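Local coordinates for oligopeptide ABC transporter, periplasmic oligopeptide-binding protein, putative (Thermotoga maritima MSB8, PDB 5IPW) that probably binds oligopeptides in the periplasm and passes them to an ABC transporter for uptake into the cell, at residues A[325-330]-A[604-609]; A[193-198]-A[226-231]; A[5-10]-A[45-50]. One frame throughout, in Å; residues are numbered along the deposited sequence.

Contact 1: residues A[325-330]-A[604-609]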
loop_
_atom_site.group_PDB
_atom_site.type_symbol
_atom_site.label_atom_id
_atom_site.label_comp_id
_atom_site.label_asym_id
_atom_site.label_seq_id
_atom_site.Cartn_x
_atom_site.Cartn_y
_atom_site.Cartn_z
ATOM N N GLY A 325 11.976 19.827 -19.770
ATOM C CA GLY A 325 11.801 20.780 -18.674
ATOM C C GLY A 325 11.242 20.157 -17.401
ATOM O O GLY A 325 10.429 20.771 -16.710
ATOM N N TYR A 326 11.687 18.942 -17.093
ATOM C CA TYR A 326 11.197 18.207 -15.941
ATOM C C TYR A 326 12.318 17.399 -15.309
ATOM O O TYR A 326 13.417 17.332 -15.838
ATOM C CB TYR A 326 10.037 17.277 -16.338
ATOM C CG TYR A 326 10.420 16.142 -17.269
ATOM C CD1 TYR A 326 10.965 14.968 -16.777
ATOM C CD2 TYR A 326 10.228 16.252 -18.650
ATOM C CE1 TYR A 326 11.315 13.935 -17.627
ATOM C CE2 TYR A 326 10.570 15.221 -19.510
ATOM C CZ TYR A 326 11.117 14.069 -19.002
ATOM O OH TYR A 326 11.474 13.056 -19.857
ATOM N N ARG A 327 12.024 16.787 -14.168
ATOM C CA ARG A 327 12.975 15.915 -13.495
ATOM C C ARG A 327 12.323 14.573 -13.241
ATOM O O ARG A 327 11.101 14.478 -13.155
ATOM C CB ARG A 327 13.471 16.542 -12.183
ATOM C CG ARG A 327 12.418 16.731 -11.102
ATOM C CD ARG A 327 12.873 17.780 -10.093
ATOM N NE ARG A 327 11.896 18.042 -9.036
ATOM C CZ ARG A 327 10.752 18.695 -9.211
ATOM N NH1 ARG A 327 10.404 19.140 -10.413
ATOM N NH2 ARG A 327 9.938 18.893 -8.180
ATOM N N VAL A 328 13.150 13.539 -13.152
ATOM C CA VAL A 328 12.684 12.189 -12.899
ATOM C C VAL A 328 12.922 11.871 -11.435
ATOM O O VAL A 328 14.058 11.917 -10.952
ATOM C CB VAL A 328 13.422 11.157 -13.772
ATOM C CG1 VAL A 328 13.065 9.738 -13.356
ATOM C CG2 VAL A 328 13.081 11.367 -15.240
ATOM N N LEU A 329 11.847 11.535 -10.737
ATOM C CA LEU A 329 11.921 11.238 -9.320
ATOM C C LEU A 329 12.138 9.743 -9.142
ATOM O O LEU A 329 11.371 8.924 -9.662
ATOM C CB LEU A 329 10.652 11.723 -8.609
ATOM C CG LEU A 329 10.435 13.232 -8.772
ATOM C CD1 LEU A 329 9.004 13.619 -8.466
ATOM C CD2 LEU A 329 11.395 14.014 -7.897
ATOM N N LYS A 330 13.194 9.405 -8.404
ATOM C CA LYS A 330 13.623 8.021 -8.230
ATOM C C LYS A 330 12.838 7.341 -7.118
ATOM O O LYS A 330 13.414 6.866 -6.138
ATOM C CB LYS A 330 15.133 7.953 -7.923
ATOM C CG LYS A 330 16.029 7.800 -9.141
ATOM C CD LYS A 330 16.369 9.131 -9.789
ATOM C CE LYS A 330 17.083 8.928 -11.120
ATOM N NZ LYS A 330 17.202 10.209 -11.872
ATOM N N ASN A 604 9.083 23.492 -12.439
ATOM C CA ASN A 604 8.340 24.526 -11.720
ATOM C C ASN A 604 7.174 23.949 -10.906
ATOM O O ASN A 604 6.323 24.692 -10.406
ATOM C CB ASN A 604 7.846 25.602 -12.688
ATOM C CG ASN A 604 6.723 25.122 -13.592
ATOM O OD1 ASN A 604 6.646 23.938 -13.951
ATOM N ND2 ASN A 604 5.842 26.049 -13.973
ATOM N N PHE A 605 7.154 22.622 -10.789
ATOM C CA PHE A 605 6.150 21.911 -10.024
ATOM C C PHE A 605 6.816 21.392 -8.754
ATOM O O PHE A 605 7.693 20.524 -8.808
ATOM C CB PHE A 605 5.568 20.761 -10.840
ATOM C CG PHE A 605 4.284 20.229 -10.281
ATOM C CD1 PHE A 605 4.294 19.277 -9.279
ATOM C CD2 PHE A 605 3.065 20.705 -10.744
ATOM C CE1 PHE A 605 3.109 18.794 -8.756
ATOM C CE2 PHE A 605 1.877 20.224 -10.233
ATOM C CZ PHE A 605 1.898 19.264 -9.237
ATOM N N ARG A 606 6.383 21.919 -7.614
ATOM C CA ARG A 606 7.165 21.845 -6.391
ATOM C C ARG A 606 6.452 21.150 -5.251
ATOM O O ARG A 606 5.293 20.760 -5.386
ATOM C CB ARG A 606 7.572 23.263 -5.996
ATOM C CG ARG A 606 8.659 23.828 -6.888
ATOM C CD ARG A 606 9.970 23.116 -6.609
ATOM N NE ARG A 606 10.655 22.713 -7.824
ATOM C CZ ARG A 606 11.770 21.983 -7.858
ATOM N NH1 ARG A 606 12.342 21.552 -6.740
ATOM N NH2 ARG A 606 12.319 21.681 -9.030
ATOM N N ASN A 607 7.170 20.990 -4.134
ATOM C CA ASN A 607 6.694 20.272 -2.941
ATOM C C ASN A 607 6.446 18.790 -3.219
ATOM O O ASN A 607 5.642 18.149 -2.538
ATOM C CB ASN A 607 5.439 20.939 -2.328
ATOM C CG ASN A 607 5.771 22.128 -1.422
ATOM O OD1 ASN A 607 6.905 22.336 -1.017
ATOM N ND2 ASN A 607 4.759 22.902 -1.097
ATOM N N VAL A 608 7.150 18.250 -4.213
ATOM C CA VAL A 608 7.091 16.823 -4.525
ATOM C C VAL A 608 8.335 16.171 -3.930
ATOM O O VAL A 608 9.443 16.602 -4.228
ATOM C CB VAL A 608 7.070 16.556 -6.047
ATOM C CG1 VAL A 608 6.842 15.083 -6.326
ATOM C CG2 VAL A 608 5.979 17.373 -6.733
ATOM N N PRO A 609 8.157 15.130 -3.091
ATOM C CA PRO A 609 9.295 14.462 -2.447
ATOM C C PRO A 609 10.262 13.808 -3.425
ATOM O O PRO A 609 9.833 13.145 -4.364
ATOM C CB PRO A 609 8.643 13.376 -1.575
ATOM C CG PRO A 609 7.223 13.751 -1.462
ATOM C CD PRO A 609 6.871 14.559 -2.669
HETATM O O HOH W 1 9.506 19.009 -5.208
#

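Contact 2: residues A[193-198]-A[226-231]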
loop_
_atom_site.group_PDB
_atom_site.type_symbol
_atom_site.label_atom_id
_atom_site.label_comp_id
_atom_site.label_asym_id
_atom_site.label_seq_id
_atom_site.Cartn_x
_atom_site.Cartn_y
_atom_site.Cartn_z
ATOM N N HIS A 193 -26.636 14.803 4.461
ATOM C CA HIS A 193 -27.566 15.875 4.089
ATOM C C HIS A 193 -27.918 15.837 2.600
ATOM O O HIS A 193 -29.011 16.258 2.208
ATOM C CB HIS A 193 -27.004 17.248 4.477
ATOM C CG HIS A 193 -25.907 17.736 3.585
ATOM N ND1 HIS A 193 -24.602 17.301 3.696
ATOM C CD2 HIS A 193 -25.919 18.631 2.568
ATOM C CE1 HIS A 193 -23.859 17.902 2.783
ATOM N NE2 HIS A 193 -24.635 18.719 2.087
ATOM N N TYR A 194 -26.988 15.339 1.785
ATOM C CA TYR A 194 -27.203 15.181 0.351
ATOM C C TYR A 194 -27.769 13.811 -0.010
ATOM O O TYR A 194 -28.634 13.722 -0.872
ATOM C CB TYR A 194 -25.895 15.391 -0.420
ATOM C CG TYR A 194 -26.019 15.157 -1.918
ATOM C CD1 TYR A 194 -26.647 16.086 -2.743
ATOM C CD2 TYR A 194 -25.507 13.999 -2.507
ATOM C CE1 TYR A 194 -26.765 15.869 -4.111
ATOM C CE2 TYR A 194 -25.614 13.776 -3.874
ATOM C CZ TYR A 194 -26.248 14.708 -4.670
ATOM O OH TYR A 194 -26.352 14.482 -6.018
ATOM N N LEU A 195 -27.272 12.755 0.632
ATOM C CA LEU A 195 -27.569 11.386 0.195
ATOM C C LEU A 195 -28.861 10.766 0.740
ATOM O O LEU A 195 -29.424 9.862 0.112
ATOM C CB LEU A 195 -26.397 10.462 0.526
ATOM C CG LEU A 195 -25.173 10.663 -0.363
ATOM C CD1 LEU A 195 -23.999 9.865 0.174
ATOM C CD2 LEU A 195 -25.465 10.269 -1.800
ATOM N N LYS A 196 -29.325 11.238 1.896
ATOM C CA LYS A 196 -30.519 10.668 2.537
ATOM C C LYS A 196 -31.764 10.695 1.644
ATOM O O LYS A 196 -32.647 9.848 1.794
ATOM C CB LYS A 196 -30.817 11.375 3.858
ATOM C CG LYS A 196 -29.982 10.872 5.015
ATOM C CD LYS A 196 -30.323 11.601 6.302
ATOM C CE LYS A 196 -29.733 10.879 7.506
ATOM N NZ LYS A 196 -30.041 11.557 8.798
ATOM N N GLN A 197 -31.839 11.660 0.726
ATOM C CA GLN A 197 -32.960 11.735 -0.224
ATOM C C GLN A 197 -33.024 10.536 -1.179
ATOM O O GLN A 197 -34.051 10.313 -1.812
ATOM C CB GLN A 197 -32.899 13.026 -1.040
ATOM C CG GLN A 197 -31.713 13.114 -1.981
ATOM C CD GLN A 197 -31.716 14.407 -2.747
ATOM O OE1 GLN A 197 -32.685 14.714 -3.436
ATOM N NE2 GLN A 197 -30.645 15.184 -2.625
ATOM N N PHE A 198 -31.922 9.790 -1.287
ATOM C CA PHE A 198 -31.831 8.599 -2.135
ATOM C C PHE A 198 -31.861 7.286 -1.343
ATOM O O PHE A 198 -31.668 6.210 -1.914
ATOM C CB PHE A 198 -30.536 8.660 -2.946
ATOM C CG PHE A 198 -30.358 9.943 -3.697
ATOM C CD1 PHE A 198 -31.240 10.296 -4.706
ATOM C CD2 PHE A 198 -29.314 10.799 -3.399
ATOM C CE1 PHE A 198 -31.083 11.480 -5.408
ATOM C CE2 PHE A 198 -29.155 11.988 -4.093
ATOM C CZ PHE A 198 -30.041 12.329 -5.098
ATOM N N ASP A 226 -24.874 5.947 -8.030
ATOM C CA ASP A 226 -24.611 7.000 -9.023
ATOM C C ASP A 226 -24.463 8.349 -8.359
ATOM O O ASP A 226 -23.641 9.172 -8.772
ATOM C CB ASP A 226 -25.735 7.103 -10.065
ATOM C CG ASP A 226 -25.426 6.341 -11.338
ATOM O OD1 ASP A 226 -24.780 5.270 -11.264
ATOM O OD2 ASP A 226 -25.841 6.821 -12.417
ATOM N N LYS A 227 -25.291 8.574 -7.348
ATOM C CA LYS A 227 -25.251 9.807 -6.586
ATOM C C LYS A 227 -24.048 9.861 -5.652
ATOM O O LYS A 227 -23.460 10.921 -5.466
ATOM C CB LYS A 227 -26.552 9.973 -5.795
ATOM C CG LYS A 227 -27.767 10.177 -6.684
ATOM C CD LYS A 227 -27.659 11.454 -7.499
ATOM C CE LYS A 227 -28.835 11.616 -8.442
ATOM N NZ LYS A 227 -28.582 12.715 -9.412
ATOM N N ASN A 228 -23.674 8.722 -5.084
ATOM C CA ASN A 228 -22.531 8.669 -4.181
ATOM C C ASN A 228 -21.247 8.325 -4.934
ATOM O O ASN A 228 -20.325 7.768 -4.353
ATOM C CB ASN A 228 -22.783 7.660 -3.048
ATOM C CG ASN A 228 -21.779 7.792 -1.908
ATOM O OD1 ASN A 228 -21.326 8.894 -1.582
ATOM N ND2 ASN A 228 -21.426 6.666 -1.295
ATOM N N ASP A 229 -21.196 8.673 -6.220
ATOM C CA ASP A 229 -20.046 8.395 -7.079
ATOM C C ASP A 229 -19.159 9.635 -7.145
ATOM O O ASP A 229 -19.508 10.617 -7.806
ATOM C CB ASP A 229 -20.538 8.021 -8.486
ATOM C CG ASP A 229 -19.428 7.513 -9.387
ATOM O OD1 ASP A 229 -18.324 8.090 -9.383
ATOM O OD2 ASP A 229 -19.660 6.536 -10.123
ATOM N N PHE A 230 -18.005 9.577 -6.480
ATOM C CA PHE A 230 -17.098 10.729 -6.393
ATOM C C PHE A 230 -16.535 11.179 -7.741
ATOM O O PHE A 230 -16.121 12.321 -7.892
ATOM C CB PHE A 230 -15.930 10.426 -5.454
ATOM C CG PHE A 230 -14.831 9.647 -6.101
ATOM C CD1 PHE A 230 -13.788 10.305 -6.751
ATOM C CD2 PHE A 230 -14.837 8.260 -6.084
ATOM C CE1 PHE A 230 -12.766 9.592 -7.354
ATOM C CE2 PHE A 230 -13.819 7.540 -6.691
ATOM C CZ PHE A 230 -12.782 8.207 -7.328
ATOM N N LEU A 231 -16.491 10.259 -8.697
ATOM C CA LEU A 231 -15.914 10.499 -10.011
ATOM C C LEU A 231 -16.949 11.086 -10.956
ATOM O O LEU A 231 -16.681 12.058 -11.650
ATOM C CB LEU A 231 -15.391 9.172 -10.568
ATOM C CG LEU A 231 -14.599 9.140 -11.879
ATOM C CD1 LEU A 231 -13.234 9.790 -11.708
ATOM C CD2 LEU A 231 -14.426 7.702 -12.339
HETATM O O HOH W 2 -26.439 14.625 -9.465
#

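Contact 3: residues A[5-10]-A[45-50]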
loop_
_atom_site.group_PDB
_atom_site.type_symbol
_atom_site.label_atom_id
_atom_site.label_comp_id
_atom_site.label_asym_id
_atom_site.label_seq_id
_atom_site.Cartn_x
_atom_site.Cartn_y
_atom_site.Cartn_z
ATOM N N ALA A 5 -1.366 19.082 14.379
ATOM C CA ALA A 5 -2.761 18.707 14.560
ATOM C C ALA A 5 -3.680 19.911 14.536
ATOM O O ALA A 5 -4.838 19.783 14.167
ATOM C CB ALA A 5 -2.940 17.955 15.864
ATOM N N THR A 6 -3.156 21.071 14.921
ATOM C CA THR A 6 -3.958 22.266 15.174
ATOM C C THR A 6 -3.015 23.466 15.101
ATOM O O THR A 6 -1.806 23.306 15.277
ATOM C CB THR A 6 -4.602 22.120 16.567
ATOM O OG1 THR A 6 -5.717 21.221 16.477
ATOM C CG2 THR A 6 -5.072 23.435 17.154
ATOM N N PRO A 7 -3.537 24.666 14.812
ATOM C CA PRO A 7 -2.649 25.831 14.903
ATOM C C PRO A 7 -2.048 26.039 16.308
ATOM O O PRO A 7 -0.870 26.370 16.435
ATOM C CB PRO A 7 -3.554 26.999 14.518
ATOM C CG PRO A 7 -4.611 26.391 13.675
ATOM C CD PRO A 7 -4.838 25.014 14.224
ATOM N N GLU A 8 -2.857 25.868 17.345
ATOM C CA GLU A 8 -2.353 25.870 18.714
ATOM C C GLU A 8 -1.261 24.814 18.927
ATOM O O GLU A 8 -0.202 25.120 19.475
ATOM C CB GLU A 8 -3.496 25.659 19.704
ATOM C CG GLU A 8 -3.171 26.095 21.125
ATOM C CD GLU A 8 -4.110 25.476 22.152
ATOM O OE1 GLU A 8 -5.262 25.956 22.288
ATOM O OE2 GLU A 8 -3.692 24.507 22.828
ATOM N N GLU A 9 -1.511 23.579 18.498
ATOM C CA GLU A 9 -0.508 22.520 18.635
ATOM C C GLU A 9 0.744 22.781 17.803
ATOM O O GLU A 9 1.853 22.426 18.214
ATOM C CB GLU A 9 -1.093 21.161 18.253
ATOM C CG GLU A 9 -2.154 20.638 19.208
ATOM C CD GLU A 9 -1.655 20.523 20.642
ATOM O OE1 GLU A 9 -0.575 19.919 20.866
ATOM O OE2 GLU A 9 -2.344 21.055 21.544
ATOM N N TYR A 10 0.569 23.387 16.629
ATOM C CA TYR A 10 1.709 23.777 15.796
ATOM C C TYR A 10 2.557 24.791 16.541
ATOM O O TYR A 10 3.783 24.709 16.545
ATOM C CB TYR A 10 1.241 24.360 14.444
ATOM C CG TYR A 10 2.366 24.890 13.585
ATOM C CD1 TYR A 10 3.245 24.024 12.951
ATOM C CD2 TYR A 10 2.560 26.260 13.423
ATOM C CE1 TYR A 10 4.285 24.499 12.178
ATOM C CE2 TYR A 10 3.602 26.748 12.649
ATOM C CZ TYR A 10 4.463 25.859 12.028
ATOM O OH TYR A 10 5.506 26.333 11.248
ATOM N N GLU A 45 -12.671 25.900 12.881
ATOM C CA GLU A 45 -12.074 26.651 13.981
ATOM C C GLU A 45 -10.622 26.248 14.156
ATOM O O GLU A 45 -9.787 27.075 14.453
ATOM C CB GLU A 45 -12.846 26.424 15.275
ATOM C CG GLU A 45 -14.178 27.162 15.316
ATOM C CD GLU A 45 -14.965 26.928 16.602
ATOM O OE1 GLU A 45 -14.475 26.208 17.511
ATOM O OE2 GLU A 45 -16.087 27.471 16.697
ATOM N N GLU A 46 -10.335 24.972 13.948
ATOM C CA GLU A 46 -8.992 24.443 14.095
ATOM C C GLU A 46 -8.625 23.601 12.860
ATOM O O GLU A 46 -8.732 22.368 12.884
ATOM C CB GLU A 46 -8.901 23.601 15.372
ATOM C CG GLU A 46 -9.206 24.358 16.667
ATOM C CD GLU A 46 -8.796 23.576 17.913
ATOM O OE1 GLU A 46 -7.817 23.976 18.581
ATOM O OE2 GLU A 46 -9.439 22.549 18.213
ATOM N N PRO A 47 -8.192 24.265 11.770
ATOM C CA PRO A 47 -7.803 23.531 10.564
ATOM C C PRO A 47 -6.569 22.664 10.779
ATOM O O PRO A 47 -5.775 22.934 11.671
ATOM C CB PRO A 47 -7.476 24.650 9.564
ATOM C CG PRO A 47 -7.122 25.823 10.409
ATOM C CD PRO A 47 -8.033 25.722 11.595
ATOM N N LEU A 48 -6.417 21.626 9.969
ATOM C CA LEU A 48 -5.176 20.865 9.944
ATOM C C LEU A 48 -4.073 21.784 9.454
ATOM O O LEU A 48 -4.312 22.660 8.631
ATOM C CB LEU A 48 -5.319 19.632 9.049
ATOM C CG LEU A 48 -4.061 18.793 8.805
ATOM C CD1 LEU A 48 -3.521 18.189 10.086
ATOM C CD2 LEU A 48 -4.354 17.692 7.802
ATOM N N VAL A 49 -2.875 21.617 9.997
ATOM C CA VAL A 49 -1.742 22.458 9.635
ATOM C C VAL A 49 -0.716 21.580 8.960
ATOM O O VAL A 49 -0.318 20.552 9.500
ATOM C CB VAL A 49 -1.121 23.146 10.864
ATOM C CG1 VAL A 49 0.039 24.042 10.451
ATOM C CG2 VAL A 49 -2.182 23.957 11.596
ATOM N N VAL A 50 -0.299 21.987 7.766
ATOM C CA VAL A 50 0.534 21.150 6.925
ATOM C C VAL A 50 1.871 21.812 6.693
ATOM O O VAL A 50 1.929 22.962 6.295
ATOM C CB VAL A 50 -0.177 20.885 5.600
ATOM C CG1 VAL A 50 0.713 20.100 4.635
ATOM C CG2 VAL A 50 -1.455 20.128 5.885
#

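Contact 1: residues A[325-330]-A[604-609]
Leu329 and Pro609 mark the nearest backbone approach, their CA atoms 8.0 Å apart, so the two chains do not pair as strands and the contact is carried by side chains reaching from strand 326-333. Strand 599-602 is the true antiparallel neighbour of that strand; beyond it the chain diverges from strand 326-333, and 604-606 pairs with 630-632 instead. Arg327 spans the gap. Its CG lies between the backbone N and the carbonyl carbon (chi1 65°), and an extended run from CG to NE carries the guanidinium to the second chain. There NH2 donates to Phe605 O at 2.8 Å in a nearly straight bond (167°) that lies in the guanidinium plane; NH1 adds only a weak bond to the same oxygen, while it also serves Lys602 O. Water 1, likewise at the edge of the guanidinium, accepts weakly from Arg327 NH2 and donates to Val608 O at 2.6 Å. Over one guanidinium face lies Arg606, bent at chi2 and chi3, the two planes 10° apart and their centres separated by 3.7 Å. Beside this polar patch, Leu329 CD1 meets Val608 CG1 at 3.4 Å, the two side chains crossing at about a right angle. Two like charges stacked this closely probably depend on the acceptors round them: Arg606 NH1 forms a salt bridge with Glu54 and its NH2 bonds to Asn603 O, while Arg327 gives its N-H groups to the carbonyl oxygens of Phe605 and Lys602.

Contact 2: residues A[193-198]-A[226-231]
Lys227 lays its aliphatic chain over the ring of Phe198, and this is the tightly packed half of the contact. CG stands 3.5 Å from the ring centroid and 13° off the normal, a CH-pi contact; the bend at chi2 (-63°) lets CD pass over CZ and CE leave across the CZ-CE1 edge. The opposite face of Phe198 is taken by Gln197 CG, so the ring is sandwiched, and Gln197 NE2 is held by a bond to Tyr194 O (3.0 Å) in its carbonyl plane. Further in, Leu195 sets its two methyls against Asn228, CD1 lying 3.3 Å from OD1, with Phe134 and Phe224 closing round the leucine. The looser side is polar and wet. Tyr194 turns its ring edge to Lys227 O and brings OH within 3.6 Å of Lys227 CD, but its firmer partner is Asn233. Lys227 NZ, beyond the ring, donates to water 2 at 2.9 Å, and that water touches Tyr194 OH only weakly. No direct hydrogen bond joins the segments. The arrangement is that of two helix ends packed together: helix 192-195 runs on into a 3-10 turn, while helix 220-227 gives way at Asn228 to a loop with an Asx turn at Asp229.

Contact 3: residues A[5-10]-A[45-50]
Val49 is the bump of this contact, and Thr6, Pro7 and Tyr10 at the start of helix 7-14 form the hollow that receives it. The valine points from strand 48-51 toward the helix and forks there. CG2 presses under the peptide link between Thr6 and Pro7, 3.6 Å from both Thr6 C and Pro7 N, while CG1, anti to the backbone N (chi1 -179°), lies over one face of the Tyr10 ring, 4.0 Å from Tyr10 CG. The hollow is therefore roofed by the first helical turn, which the bond from Tyr10 N to Thr6 O (2.7 Å) closes, and walled at one end by an aromatic ring. Tyr10 comes down to this wall because its CG is also anti to the backbone N, at 175°. A second bump is the Pro7 ring, set in the notch between Val49 and Pro47: its CG is 4.0 Å from Val49 CG2 and 4.1 Å from Pro47 CD, and its CD rests 3.4 Å from Pro47 O. The two prolines meet at about a right angle. Thr6 extends the fit toward Glu46, turning its CG2 methyl to the carboxylate; OE2 of that glutamate forms a salt bridge with Lys100. Leu48, its CB directed away from the helix, packs instead with Met3, Pro96 and Ala263. The same strand pairs antiparallel with strand 2-4, so the chain leaves the edge of the three-stranded sheet at Ala5 and folds back over it as a helix. With no hydrogen bond between the segments, the contact rests mainly on apolar shape-fitting, and Glu46, the acidic group that touches the other segment, finds its counter-ion in Lys100; that lysine may also ease the nearness of Glu8, whose OE1 is 4.9 Å from Glu46 OE1.

Contacts 1 and 3 are largely buried, whereas contact 2 is partly buried and has a wet side. The three share no helix or strand and follow in series along the chain, 3 first and 1 last. Contacts 1 and 3 come within about 8 Å at their nearest atoms, and the chain leaving strand 48-51 of contact 3 goes on to Glu54, beside contact 1. Contact 2 stands apart, its nearest atoms about 17 Å from contact 3 and 18 Å from contact 1. Chemistry follows place: charged and water-mediated beside a sheet in 1, lysine methylenes on an aromatic ring between helix ends in 2, apolar between helix and sheet in 3.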